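Local coordinates for SCO1/SenC family lipoprotein (Bacillus anthracis, PDB 4HDE) that probably binds copper through a thioredoxin-like domain and helps assemble the copper centre of cytochrome c oxidase, as SCO1/SenC relatives do, at residues A[41-46]-A[79-84]; A[18-23]-A[100-105]. All blocks are in the same frame, centred on the assembly; numbering follows the deposited sequence.

Contact 1: A[41-46]-A[79-84]; sequences FTNCQT and DLDKPE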
loop_
_atom_site.group_PDB
_atom_site.type_symbol
_atom_site.label_atom_id
_atom_site.label_comp_id
_atom_site.label_asym_id
_atom_site.label_seq_id
_atom_site.Cartn_x
_atom_site.Cartn_y
_atom_site.Cartn_z
ATOM N N PHE A 41 2.953 9.347 2.863
ATOM C CA PHE A 41 3.680 9.857 4.022
ATOM C C PHE A 41 2.765 10.735 4.852
ATOM O O PHE A 41 1.852 11.358 4.318
ATOM C CB PHE A 41 5.009 10.547 3.649
ATOM C CG PHE A 41 4.867 11.826 2.862
ATOM C CD1 PHE A 41 5.207 13.052 3.426
ATOM C CD2 PHE A 41 4.452 11.792 1.540
ATOM C CE1 PHE A 41 5.093 14.224 2.686
ATOM C CE2 PHE A 41 4.345 12.958 0.797
ATOM C CZ PHE A 41 4.650 14.164 1.369
ATOM N N THR A 42 2.989 10.769 6.160
ATOM C CA THR A 42 2.018 11.400 7.054
ATOM C C THR A 42 2.026 12.921 7.011
ATOM O O THR A 42 1.034 13.545 7.377
ATOM C CB THR A 42 2.140 10.924 8.525
ATOM O OG1 THR A 42 3.301 11.492 9.137
ATOM C CG2 THR A 42 2.204 9.404 8.599
ATOM N N ASN A 43 3.119 13.524 6.562
ATOM C CA ASN A 43 3.170 14.981 6.476
ATOM C C ASN A 43 2.764 15.529 5.111
ATOM O O ASN A 43 3.020 16.689 4.801
ATOM C CB ASN A 43 4.548 15.504 6.882
ATOM C CG ASN A 43 4.754 15.475 8.384
ATOM O OD1 ASN A 43 4.220 16.315 9.111
ATOM N ND2 ASN A 43 5.523 14.501 8.860
ATOM N N CYS A 44 2.120 14.695 4.306
ATOM C CA CYS A 44 1.685 15.103 2.973
ATOM C C CYS A 44 0.592 16.168 3.034
ATOM O O CYS A 44 -0.407 15.998 3.722
ATOM C CB CYS A 44 1.207 13.898 2.160
ATOM S SG CYS A 44 0.566 14.372 0.538
ATOM N N GLN A 45 0.788 17.260 2.304
ATOM C CA GLN A 45 -0.161 18.373 2.295
ATOM C C GLN A 45 -1.123 18.295 1.112
ATOM O O GLN A 45 -1.981 19.169 0.929
ATOM C CB GLN A 45 0.587 19.704 2.279
ATOM C CG GLN A 45 1.424 19.938 3.520
ATOM C CD GLN A 45 2.230 21.218 3.444
ATOM O OE1 GLN A 45 2.526 21.718 2.356
ATOM N NE2 GLN A 45 2.589 21.758 4.603
ATOM N N THR A 46 -0.988 17.241 0.313
ATOM C CA THR A 46 -1.844 17.086 -0.860
ATOM C C THR A 46 -2.600 15.750 -0.921
ATOM O O THR A 46 -3.687 15.621 -0.361
ATOM C CB THR A 46 -1.081 17.384 -2.194
ATOM O OG1 THR A 46 -0.032 16.424 -2.390
ATOM C CG2 THR A 46 -0.482 18.795 -2.185
ATOM N N ASP A 79 12.153 9.079 7.707
ATOM C CA ASP A 79 12.885 9.945 8.632
ATOM C C ASP A 79 11.933 10.652 9.595
ATOM O O ASP A 79 12.314 10.987 10.721
ATOM C CB ASP A 79 13.738 10.979 7.874
ATOM C CG ASP A 79 14.849 10.339 7.063
ATOM O OD1 ASP A 79 15.508 9.408 7.577
ATOM O OD2 ASP A 79 15.064 10.770 5.906
ATOM N N LEU A 80 10.699 10.881 9.154
ATOM C CA LEU A 80 9.695 11.524 10.003
ATOM C C LEU A 80 8.617 10.553 10.479
ATOM O O LEU A 80 8.120 10.674 11.599
ATOM C CB LEU A 80 9.040 12.717 9.293
ATOM C CG LEU A 80 9.883 13.991 9.204
ATOM C CD1 LEU A 80 9.036 15.115 8.631
ATOM C CD2 LEU A 80 10.429 14.381 10.569
ATOM N N ASP A 81 8.257 9.591 9.636
ATOM C CA ASP A 81 7.181 8.661 9.967
ATOM C C ASP A 81 7.708 7.485 10.768
ATOM O O ASP A 81 8.289 6.555 10.204
ATOM C CB ASP A 81 6.491 8.131 8.704
ATOM C CG ASP A 81 5.712 9.198 7.960
ATOM O OD1 ASP A 81 5.565 10.319 8.487
ATOM O OD2 ASP A 81 5.220 8.906 6.847
ATOM N N LYS A 82 7.525 7.532 12.079
ATOM C CA LYS A 82 7.803 6.379 12.923
ATOM C C LYS A 82 6.474 5.663 13.185
ATOM O O LYS A 82 5.423 6.151 12.782
ATOM C CB LYS A 82 8.499 6.819 14.214
ATOM C CG LYS A 82 9.601 7.855 14.000
ATOM C CD LYS A 82 10.679 7.375 13.028
ATOM C CE LYS A 82 11.753 8.442 12.831
ATOM N NZ LYS A 82 12.816 7.968 11.916
ATOM N N PRO A 83 6.514 4.492 13.831
ATOM C CA PRO A 83 5.247 3.784 14.041
ATOM C C PRO A 83 4.147 4.641 14.684
ATOM O O PRO A 83 2.998 4.574 14.225
ATOM C CB PRO A 83 5.659 2.620 14.947
ATOM C CG PRO A 83 7.058 2.303 14.484
ATOM C CD PRO A 83 7.678 3.651 14.182
ATOM N N GLU A 84 4.464 5.427 15.708
ATOM C CA GLU A 84 3.421 6.212 16.360
ATOM C C GLU A 84 2.767 7.216 15.395
ATOM O O GLU A 84 1.568 7.473 15.478
ATOM C CB GLU A 84 3.956 6.904 17.616
ATOM C CG GLU A 84 5.021 7.938 17.341
ATOM C CD GLU A 84 5.681 8.453 18.607
ATOM O OE1 GLU A 84 5.284 8.028 19.716
ATOM O OE2 GLU A 84 6.605 9.283 18.493
HETATM O O HOH W 1 5.942 12.513 6.835
#

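Contact 2: A[18-23]-A[100-105]; sequences TNQDGK and WNLLTG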
loop_
_atom_site.group_PDB
_atom_site.type_symbol
_atom_site.label_atom_id
_atom_site.label_comp_id
_atom_site.label_asym_id
_atom_site.label_seq_id
_atom_site.Cartn_x
_atom_site.Cartn_y
_atom_site.Cartn_z
ATOM N N THR A 18 8.665 -2.534 9.551
ATOM C CA THR A 18 8.016 -2.393 10.849
ATOM C C THR A 18 6.664 -1.709 10.666
ATOM O O THR A 18 6.562 -0.725 9.936
ATOM C CB THR A 18 8.891 -1.565 11.809
ATOM O OG1 THR A 18 10.163 -2.207 11.965
ATOM C CG2 THR A 18 8.226 -1.441 13.170
ATOM N N ASN A 19 5.626 -2.221 11.326
ATOM C CA ASN A 19 4.293 -1.630 11.204
ATOM C C ASN A 19 3.990 -0.556 12.247
ATOM O O ASN A 19 4.864 -0.172 13.034
ATOM C CB ASN A 19 3.198 -2.712 11.163
ATOM C CG ASN A 19 2.970 -3.380 12.505
ATOM O OD1 ASN A 19 3.496 -2.961 13.539
ATOM N ND2 ASN A 19 2.156 -4.417 12.497
ATOM N N GLN A 20 2.746 -0.095 12.261
ATOM C CA GLN A 20 2.349 1.042 13.075
ATOM C C GLN A 20 2.283 0.689 14.558
ATOM O O GLN A 20 2.102 1.557 15.395
ATOM C CB GLN A 20 1.010 1.616 12.588
ATOM C CG GLN A 20 -0.221 0.732 12.817
ATOM C CD GLN A 20 -0.557 -0.139 11.624
ATOM O OE1 GLN A 20 0.310 -0.512 10.849
ATOM N NE2 GLN A 20 -1.831 -0.471 11.478
ATOM N N ASP A 21 2.427 -0.599 14.860
ATOM C CA ASP A 21 2.513 -1.079 16.237
ATOM C C ASP A 21 3.945 -1.437 16.639
ATOM O O ASP A 21 4.173 -1.986 17.722
ATOM C CB ASP A 21 1.590 -2.280 16.450
ATOM C CG ASP A 21 0.122 -1.917 16.322
ATOM O OD1 ASP A 21 -0.253 -0.799 16.732
ATOM O OD2 ASP A 21 -0.656 -2.749 15.809
ATOM N N GLY A 22 4.912 -1.111 15.788
ATOM C CA GLY A 22 6.306 -1.382 16.082
ATOM C C GLY A 22 6.655 -2.857 15.990
ATOM O O GLY A 22 7.611 -3.313 16.625
ATOM N N LYS A 23 5.888 -3.600 15.194
ATOM C CA LYS A 23 6.096 -5.040 15.039
ATOM C C LYS A 23 6.568 -5.350 13.619
ATOM O O LYS A 23 6.213 -4.641 12.680
ATOM C CB LYS A 23 4.786 -5.797 15.316
ATOM C CG LYS A 23 4.071 -5.403 16.594
ATOM C CD LYS A 23 4.855 -5.837 17.806
ATOM C CE LYS A 23 4.206 -5.355 19.104
ATOM N NZ LYS A 23 2.907 -6.013 19.407
ATOM N N TRP A 100 -4.771 -4.018 7.821
ATOM C CA TRP A 100 -4.114 -2.864 7.204
ATOM C C TRP A 100 -2.872 -2.523 8.011
ATOM O O TRP A 100 -2.963 -2.146 9.187
ATOM C CB TRP A 100 -5.056 -1.658 7.165
ATOM C CG TRP A 100 -4.645 -0.519 6.252
ATOM C CD1 TRP A 100 -3.406 -0.262 5.722
ATOM C CD2 TRP A 100 -5.507 0.506 5.770
ATOM N NE1 TRP A 100 -3.456 0.877 4.940
ATOM C CE2 TRP A 100 -4.739 1.359 4.953
ATOM C CE3 TRP A 100 -6.867 0.786 5.945
ATOM C CZ2 TRP A 100 -5.280 2.476 4.327
ATOM C CZ3 TRP A 100 -7.403 1.893 5.315
ATOM C CH2 TRP A 100 -6.611 2.723 4.516
ATOM N N ASN A 101 -1.714 -2.685 7.379
ATOM C CA ASN A 101 -0.439 -2.375 8.011
ATOM C C ASN A 101 0.255 -1.244 7.281
ATOM O O ASN A 101 0.355 -1.257 6.054
ATOM C CB ASN A 101 0.447 -3.619 8.047
ATOM C CG ASN A 101 -0.024 -4.615 9.055
ATOM O OD1 ASN A 101 0.355 -4.547 10.225
ATOM N ND2 ASN A 101 -0.887 -5.537 8.630
ATOM N N LEU A 102 0.682 -0.239 8.039
ATOM C CA LEU A 102 1.434 0.890 7.496
ATOM C C LEU A 102 2.869 0.687 7.952
ATOM O O LEU A 102 3.113 0.421 9.130
ATOM C CB LEU A 102 0.863 2.222 7.995
ATOM C CG LEU A 102 -0.571 2.507 7.550
ATOM C CD1 LEU A 102 -1.600 1.894 8.500
ATOM C CD2 LEU A 102 -0.776 3.997 7.460
ATOM N N LEU A 103 3.810 0.785 7.019
ATOM C CA LEU A 103 5.173 0.318 7.245
ATOM C C LEU A 103 6.211 1.438 7.197
ATOM O O LEU A 103 6.067 2.432 6.479
ATOM C CB LEU A 103 5.528 -0.773 6.227
ATOM C CG LEU A 103 4.575 -1.971 6.165
ATOM C CD1 LEU A 103 5.063 -3.013 5.157
ATOM C CD2 LEU A 103 4.394 -2.601 7.536
ATOM N N THR A 104 7.276 1.237 7.965
ATOM C CA THR A 104 8.364 2.192 8.061
ATOM C C THR A 104 9.556 1.479 8.694
ATOM O O THR A 104 9.596 0.243 8.726
ATOM C CB THR A 104 7.933 3.427 8.878
ATOM O OG1 THR A 104 8.928 4.446 8.737
ATOM C CG2 THR A 104 7.733 3.096 10.343
ATOM N N GLY A 105 10.534 2.245 9.170
ATOM C CA GLY A 105 11.642 1.695 9.934
ATOM C C GLY A 105 12.942 1.560 9.167
ATOM O O GLY A 105 13.981 1.276 9.742
#

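Contact 1: A[41-46]-A[79-84]
The carboxylate of Asp81 is met by Thr42 in two ways. Thr42 N reaches Asp81 OD2 at 3.0 Å on the syn side, only 18° out of the carboxylate plane, whereas Thr42 OG1 comes from above that plane, 43° out of it, and donates to Asp81 OD1 at 2.6 Å. The ring of Phe41 lies beside it: Cys44 CB rests 3.5 Å above one face, displaced toward the rim, and a water lies in plane at the ring edge. That water accepts from Asn43 N and Asn43 ND2 and donates to Asp81 OD1 at 2.8 Å, tying the backbone and side chain of Asn43 to the same carboxylate. A chi1 of 74° leaves the Thr42 hydroxyl flanked by the residue's own N and C, and hydroxyl and amide of one residue can grip the two oxygens together. Thr42 CG2 lies 3.5 Å from both Asp81 OD1 and Asp81 OD2, and the Thr42 side chain also touches Leu86 and Phe89 of helix 83-90. Residues 41-44 form a type I turn after strand 35-40, in the thioredoxin-like fold, and the turn leads into the CxxxC motif of SCO1/SenC proteins, in which Cys44 is the first cysteine; by family analogy it probably takes part in copper binding. Cys44 SG accepts from Thr46 N at 3.3 Å, inside the same loop. Asp81 is buried, and Ser75 OG is a second partner of its OD2, which helps fix the carboxylate's rotation. Nearer the surface Asn43 ND2 touches Leu80 CD1 at 3.6 Å, the two side chains crossing at about a right angle. Lys82 occupies the N-cap position of helix 83-90, and its backbone N is bonded to Asn85 OD1, while Gln130 binds Asn43 O and Gln45 N from a separate loop.

Contact 2: A[18-23]-A[100-105]
A chi1 of 69° places Gln20 CG over its own backbone, flanked by N and C, and a bend at chi2 (-94°) turns the terminal amide along strand 100-103, where it meets the backbone on both sides of Asn101. Gln20 OE1 accepts from Leu102 N at 2.8 Å and Gln20 NE2 donates to Trp100 O at 3.1 Å, both nearly straight; Trp100 O lies in the plane of the glutamine amide, whereas Leu102 N approaches OE1 from well above it. The amide thus supplies the donor and acceptor that a residue of a neighbouring parallel strand would offer to this outer edge. Beside it Asn19 ND2 bonds to Asn101 OD1 at 2.9 Å with the two amides 4° from coplanar. Asn19 OD1 accepts from Asp21 N, an Asx turn, and from Lys23 N on the opposite face, two bonds that fix the amide's rotation at the 19-22 type I turn. A single antiparallel bridge completes the join: Thr18 N to Thr104 O at 3.0 Å and Thr104 N to Thr18 O at 2.9 Å. The loop between strands 16-18 and 24-26 therefore covers the edge of the five-stranded sheet, while strand 100-103 pairs with strand 70-75 along its other edge; Trp100 packs on helix 48-64, and Leu102 rests on Ile90 of helix 83-90.

In the fold
The segments of contact 1 both fall inside the chain loop closed by contact 2, and the two centres are about 12 Å apart. They join at residues 81-83: Asp81 O lies 2.6 Å from Thr104 OG1, a probable hydrogen bond, and Pro83 CB packs 3.5 Å from Asn19 O. Asp81 thus faces both ways, its carboxylate toward the cysteine loop and its carbonyl toward Thr104. Helix 83-90 begins within segment 79-84 and precedes strand 100-103. Contact 1 holds the loop carrying the first cysteine of the CxxxC motif, the probable copper site, whereas contact 2 joins the 18-23 turn to the sheet edge.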